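Local coordinates for isocitrate dehydrogenase [NAD] subunit 1, mitochondrial (PDB 3BLX), which forms, together with a second kind of subunit, the octameric mitochondrial enzyme that oxidises isocitrate to 2-oxoglutarate and CO2 with NAD in the citric acid cycle, at residues E[127-132]-E[239-244]. Sequence-based numbering, arbitrary orientation.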
loop_
_atom_site.group_PDB
_atom_site.type_symbol
_atom_site.label_atom_id
_atom_site.label_comp_id
_atom_site.label_asym_id
_atom_site.label_seq_id
_atom_site.Cartn_x
_atom_site.Cartn_y
_atom_site.Cartn_z
ATOM N N VAL E 127 29.655 12.746 14.498
ATOM C CA VAL E 127 29.217 11.455 14.983
ATOM C C VAL E 127 27.816 11.198 14.457
ATOM O O VAL E 127 26.894 11.983 14.684
ATOM C CB VAL E 127 29.243 11.375 16.532
ATOM C CG1 VAL E 127 28.566 10.092 17.018
ATOM C CG2 VAL E 127 30.678 11.458 17.048
ATOM N N ILE E 128 27.665 10.116 13.707
ATOM C CA ILE E 128 26.356 9.740 13.155
ATOM C C ILE E 128 25.942 8.457 13.848
ATOM O O ILE E 128 26.659 7.465 13.787
ATOM C CB ILE E 128 26.423 9.527 11.624
ATOM C CG1 ILE E 128 26.674 10.843 10.901
ATOM C CG2 ILE E 128 25.163 8.885 11.111
ATOM C CD1 ILE E 128 26.989 10.712 9.458
ATOM N N ARG E 129 24.812 8.474 14.545
ATOM C CA ARG E 129 24.381 7.263 15.229
ATOM C C ARG E 129 23.002 6.737 14.772
ATOM O O ARG E 129 22.103 7.512 14.459
ATOM C CB ARG E 129 24.480 7.430 16.747
ATOM C CG ARG E 129 23.265 7.990 17.406
ATOM C CD ARG E 129 23.118 7.423 18.796
ATOM N NE ARG E 129 21.808 7.748 19.341
ATOM C CZ ARG E 129 21.541 8.894 19.958
ATOM N NH1 ARG E 129 22.507 9.799 20.105
ATOM N NH2 ARG E 129 20.319 9.139 20.431
ATOM N N GLU E 130 22.874 5.416 14.712
ATOM C CA GLU E 130 21.653 4.754 14.321
ATOM C C GLU E 130 20.619 4.939 15.416
ATOM O O GLU E 130 20.932 4.759 16.577
ATOM C CB GLU E 130 21.920 3.259 14.099
ATOM C CG GLU E 130 20.957 2.580 13.122
ATOM C CD GLU E 130 19.525 2.424 13.664
ATOM O OE1 GLU E 130 19.366 2.036 14.851
ATOM O OE2 GLU E 130 18.564 2.689 12.888
ATOM N N ASN E 131 19.383 5.272 15.035
ATOM C CA ASN E 131 18.383 5.708 16.011
ATOM C C ASN E 131 17.072 4.880 16.102
ATOM O O ASN E 131 16.098 5.320 16.718
ATOM C CB ASN E 131 18.082 7.212 15.785
ATOM C CG ASN E 131 17.197 7.817 16.871
ATOM O OD1 ASN E 131 17.496 7.745 18.075
ATOM N ND2 ASN E 131 16.099 8.422 16.448
ATOM N N THR E 132 17.027 3.683 15.528
ATOM C CA THR E 132 15.762 2.951 15.563
ATOM C C THR E 132 15.838 1.534 16.129
ATOM O O THR E 132 14.811 0.888 16.319
ATOM C CB THR E 132 15.069 2.906 14.169
ATOM O OG1 THR E 132 15.947 2.334 13.194
ATOM C CG2 THR E 132 14.682 4.284 13.717
ATOM N N TYR E 239 26.619 3.104 21.439
ATOM C CA TYR E 239 27.923 3.726 21.634
ATOM C C TYR E 239 27.949 5.202 21.249
ATOM O O TYR E 239 28.938 5.897 21.443
ATOM C CB TYR E 239 29.003 2.988 20.837
ATOM C CG TYR E 239 28.915 1.479 20.918
ATOM C CD1 TYR E 239 28.742 0.832 22.145
ATOM C CD2 TYR E 239 29.012 0.697 19.768
ATOM C CE1 TYR E 239 28.661 -0.546 22.224
ATOM C CE2 TYR E 239 28.925 -0.674 19.830
ATOM C CZ TYR E 239 28.749 -1.298 21.061
ATOM O OH TYR E 239 28.657 -2.673 21.119
ATOM N N GLY E 240 26.870 5.688 20.684
ATOM C CA GLY E 240 26.892 7.021 20.143
ATOM C C GLY E 240 26.789 8.064 21.226
ATOM O O GLY E 240 27.345 9.147 21.102
ATOM N N THR E 241 26.047 7.744 22.278
ATOM C CA THR E 241 25.931 8.636 23.411
ATOM C C THR E 241 27.303 8.856 24.065
ATOM O O THR E 241 27.671 9.998 24.375
ATOM C CB THR E 241 24.933 8.089 24.428
ATOM O OG1 THR E 241 23.688 8.787 24.277
ATOM C CG2 THR E 241 25.442 8.274 25.858
ATOM N N ILE E 242 28.051 7.771 24.268
ATOM C CA ILE E 242 29.382 7.874 24.838
ATOM C C ILE E 242 30.336 8.655 23.939
ATOM O O ILE E 242 30.969 9.608 24.385
ATOM C CB ILE E 242 29.965 6.495 25.166
ATOM C CG1 ILE E 242 29.293 5.958 26.428
ATOM C CG2 ILE E 242 31.459 6.579 25.354
ATOM C CD1 ILE E 242 29.364 4.468 26.557
ATOM N N LEU E 243 30.451 8.276 22.675
ATOM C CA LEU E 243 31.318 9.036 21.774
ATOM C C LEU E 243 30.926 10.501 21.698
ATOM O O LEU E 243 31.779 11.374 21.646
ATOM C CB LEU E 243 31.317 8.445 20.378
ATOM C CG LEU E 243 31.960 7.068 20.323
ATOM C CD1 LEU E 243 31.871 6.542 18.913
ATOM C CD2 LEU E 243 33.402 7.160 20.789
ATOM N N GLY E 244 29.629 10.775 21.702
ATOM C CA GLY E 244 29.136 12.141 21.629
ATOM C C GLY E 244 29.512 12.971 22.838
ATOM O O GLY E 244 29.813 14.143 22.734
#
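Arg129, on strand 124-130, runs its aliphatic stem past the backbone of Gly240 in helix 237-251. Its CB starts 4.2 Å from Gly240 CA. CG sits between the backbone N and the carbonyl carbon (chi1 89°), and the chain then bends at chi2, which carries CD to 4.0 Å from Gly240 CA, the closest approach between the two segments. Beyond CD the chain passes on to Thr241: NH1 ends 4.5 Å from Thr241 OG1, which lies obliquely to the guanidinium and is too distant for a bond. Two residues earlier on the same face of the strand, Val127 points its CB at the helix and brings CG1 to 4.4 Å from Gly240 O. That carbonyl accepts the helical bond from Gly244 N, 2.9 Å long, and the valine methyl approaches it loosely. The short segments 127-130 and 239-244 run nearly antiparallel, at 161°, with axes 8.5 Å apart; Gly240 has no side chain, and its CA meets the arginine stem directly, the helix backbone itself forming the contact surface. Strand 124-130 pairs in the mixed sheet with strand 232-235, which helix 237-251 follows almost directly, and Arg129 also touches Thr235 of that strand and Phe136. Thr241 also packs on Asp222 of a neighbouring subunit 2 chain. The side chain of Arg129 is about 5 Å from that of Arg98, and both probably bind substrate, as in related enzymes. The contact is apolar and van der Waals along the arginine stem, with the charge carried to the far end, an arrangement consistent with two nearby arginines serving an anionic substrate such as isocitrate.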